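Local atomic coordinates of regulator of Ty1 transposition protein 107 (Saccharomyces cerevisiae, PDB entry 3T7K), a protein that binds phosphorylated histone H2A through its C-terminal tandem BRCT repeats during DNA damage repair. Residues I92-K97 against F114-N119. Residues are numbered along the deposited sequence; the frame is centred on the assembly and turned at random.
Sequences IIDLLK and FDYEIN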
loop_
_atom_site.group_PDB
_atom_site.type_symbol
_atom_site.label_atom_id
_atom_site.label_comp_id
_atom_site.label_asym_id
_atom_site.label_seq_id
_atom_site.Cartn_x
_atom_site.Cartn_y
_atom_site.Cartn_z
ATOM N N ILE C 92 -26.344 0.516 -2.676
ATOM C CA ILE C 92 -26.506 -0.837 -2.171
ATOM C C ILE C 92 -27.978 -1.253 -2.209
ATOM O O ILE C 92 -28.317 -2.414 -2.470
ATOM C CB ILE C 92 -25.989 -0.951 -0.730
ATOM C CG1 ILE C 92 -24.503 -0.618 -0.667
ATOM C CG2 ILE C 92 -26.229 -2.341 -0.188
ATOM C CD1 ILE C 92 -23.625 -1.707 -1.209
ATOM N N ILE C 93 -28.857 -0.295 -1.952
ATOM C CA ILE C 93 -30.281 -0.596 -1.930
ATOM C C ILE C 93 -30.747 -0.966 -3.339
ATOM O O ILE C 93 -31.303 -2.036 -3.551
ATOM C CB ILE C 93 -31.111 0.574 -1.342
ATOM C CG1 ILE C 93 -30.847 0.715 0.161
ATOM C CG2 ILE C 93 -32.596 0.347 -1.562
ATOM C CD1 ILE C 93 -31.608 1.856 0.799
ATOM N N ASP C 94 -30.510 -0.080 -4.298
ATOM C CA ASP C 94 -30.880 -0.346 -5.686
ATOM C C ASP C 94 -30.245 -1.624 -6.203
ATOM O O ASP C 94 -30.869 -2.384 -6.948
ATOM C CB ASP C 94 -30.479 0.820 -6.578
ATOM C CG ASP C 94 -31.306 2.050 -6.312
ATOM O OD1 ASP C 94 -32.280 1.931 -5.537
ATOM O OD2 ASP C 94 -30.994 3.122 -6.884
ATOM N N LEU C 95 -29.002 -1.846 -5.791
ATOM C CA LEU C 95 -28.245 -3.016 -6.193
ATOM C C LEU C 95 -28.949 -4.288 -5.759
ATOM O O LEU C 95 -29.257 -5.161 -6.583
ATOM C CB LEU C 95 -26.841 -2.961 -5.603
ATOM C CG LEU C 95 -25.894 -4.079 -6.016
ATOM C CD1 LEU C 95 -25.998 -4.351 -7.518
ATOM C CD2 LEU C 95 -24.473 -3.718 -5.616
ATOM N N LEU C 96 -29.196 -4.402 -4.462
ATOM C CA LEU C 96 -29.875 -5.584 -3.934
ATOM C C LEU C 96 -31.299 -5.752 -4.480
ATOM O O LEU C 96 -31.737 -6.866 -4.731
ATOM C CB LEU C 96 -29.848 -5.598 -2.405
ATOM C CG LEU C 96 -28.461 -5.838 -1.796
ATOM C CD1 LEU C 96 -28.491 -5.738 -0.282
ATOM C CD2 LEU C 96 -27.900 -7.176 -2.233
ATOM N N LYS C 97 -32.008 -4.646 -4.678
ATOM C CA LYS C 97 -33.336 -4.684 -5.285
ATOM C C LYS C 97 -33.278 -5.420 -6.623
ATOM O O LYS C 97 -34.004 -6.393 -6.853
ATOM C CB LYS C 97 -33.858 -3.257 -5.490
ATOM C CG LYS C 97 -35.280 -3.134 -6.036
ATOM C CD LYS C 97 -35.814 -1.714 -5.805
ATOM C CE LYS C 97 -36.905 -1.327 -6.801
ATOM N NZ LYS C 97 -38.216 -1.978 -6.523
ATOM N N PHE C 114 -22.121 6.086 -10.512
ATOM C CA PHE C 114 -22.098 7.511 -10.812
ATOM C C PHE C 114 -23.392 8.199 -10.425
ATOM O O PHE C 114 -23.426 9.412 -10.249
ATOM C CB PHE C 114 -21.825 7.743 -12.298
ATOM C CG PHE C 114 -20.586 7.071 -12.792
ATOM C CD1 PHE C 114 -19.340 7.583 -12.475
ATOM C CD2 PHE C 114 -20.662 5.923 -13.559
ATOM C CE1 PHE C 114 -18.190 6.964 -12.920
ATOM C CE2 PHE C 114 -19.512 5.296 -14.016
ATOM C CZ PHE C 114 -18.279 5.810 -13.694
ATOM N N ASP C 115 -24.461 7.427 -10.302
ATOM C CA ASP C 115 -25.757 8.018 -10.025
ATOM C C ASP C 115 -26.026 8.196 -8.538
ATOM O O ASP C 115 -27.168 8.416 -8.150
ATOM C CB ASP C 115 -26.860 7.166 -10.641
ATOM C CG ASP C 115 -26.821 7.181 -12.146
ATOM O OD1 ASP C 115 -27.525 6.361 -12.786
ATOM O OD2 ASP C 115 -26.074 8.024 -12.678
ATOM N N TYR C 116 -24.991 8.104 -7.709
ATOM C CA TYR C 116 -25.210 8.071 -6.265
ATOM C C TYR C 116 -24.198 8.851 -5.434
ATOM O O TYR C 116 -23.890 8.453 -4.311
ATOM C CB TYR C 116 -25.213 6.631 -5.768
ATOM C CG TYR C 116 -26.198 5.735 -6.468
ATOM C CD1 TYR C 116 -27.522 5.655 -6.042
ATOM C CD2 TYR C 116 -25.809 4.958 -7.549
ATOM C CE1 TYR C 116 -28.431 4.823 -6.684
ATOM C CE2 TYR C 116 -26.704 4.121 -8.193
ATOM C CZ TYR C 116 -28.015 4.056 -7.760
ATOM O OH TYR C 116 -28.910 3.220 -8.402
ATOM N N GLU C 117 -23.681 9.948 -5.966
ATOM C CA GLU C 117 -22.700 10.718 -5.216
ATOM C C GLU C 117 -23.318 11.431 -4.019
ATOM O O GLU C 117 -24.414 11.993 -4.096
ATOM C CB GLU C 117 -21.978 11.716 -6.113
ATOM C CG GLU C 117 -21.014 11.063 -7.099
ATOM C CD GLU C 117 -19.909 10.277 -6.412
ATOM O OE1 GLU C 117 -19.058 10.896 -5.731
ATOM O OE2 GLU C 117 -19.881 9.037 -6.561
ATOM N N ILE C 118 -22.602 11.386 -2.903
ATOM C CA ILE C 118 -22.945 12.188 -1.744
ATOM C C ILE C 118 -22.812 13.648 -2.140
ATOM O O ILE C 118 -21.731 14.093 -2.539
ATOM C CB ILE C 118 -21.990 11.911 -0.593
ATOM C CG1 ILE C 118 -22.137 10.464 -0.124
ATOM C CG2 ILE C 118 -22.236 12.898 0.555
ATOM C CD1 ILE C 118 -21.200 10.094 0.985
ATOM N N ASN C 119 -23.912 14.389 -2.040
ATOM C CA ASN C 119 -23.937 15.771 -2.495
ATOM C C ASN C 119 -23.041 16.672 -1.651
ATOM O O ASN C 119 -23.225 16.789 -0.440
ATOM C CB ASN C 119 -25.375 16.292 -2.554
ATOM O OD1 ASN C 119 -27.233 15.015 -3.367
ATOM N ND2 ASN C 119 -25.714 15.701 -4.881
#
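Tyr116 reaches from the loop that follows helix 90-99 back to the helix itself, where its hydroxyl donates a hydrogen bond to the carboxylate of Asp94. Along the tyrosine, CB and CG serve as the stem, with CG anti to the carbonyl carbon (chi1 -55°) and the ring thus carried out toward the helix. Asp115 CB, from the preceding residue, lies 3.8 Å above the ring plane on one face, displaced toward the rim. Farther out, CE1 comes within 3.1 Å of Asp94 OD2 and CZ within 3.2 Å of the same oxygen, which sits at the ring edge, near the plane. At the tip, OH meets Asp94 OD2 at 2.6 Å, a short bond accepted by the anti lone pair, away from OD1. Asp94 CB adds a lighter contact, 3.4 Å from Tyr116 OH. The carboxylate is turned 63° from the ring plane, so the two flat groups do not stack. A phenylalanine at Tyr116 would probably leave Asp94 OD2 without this donor and the carboxylate freer to turn. Backbone bonds of Tyr116 to Lys88 and of Ile118 to Ala86 tie the loop to strand 85-87 and its end. This polar surface tether thus joins the last helix of the first BRCT repeat, a parallel sheet flanked by helices, to the loop between helices 90-99 and 123-128, which leads on toward the second BRCT repeat.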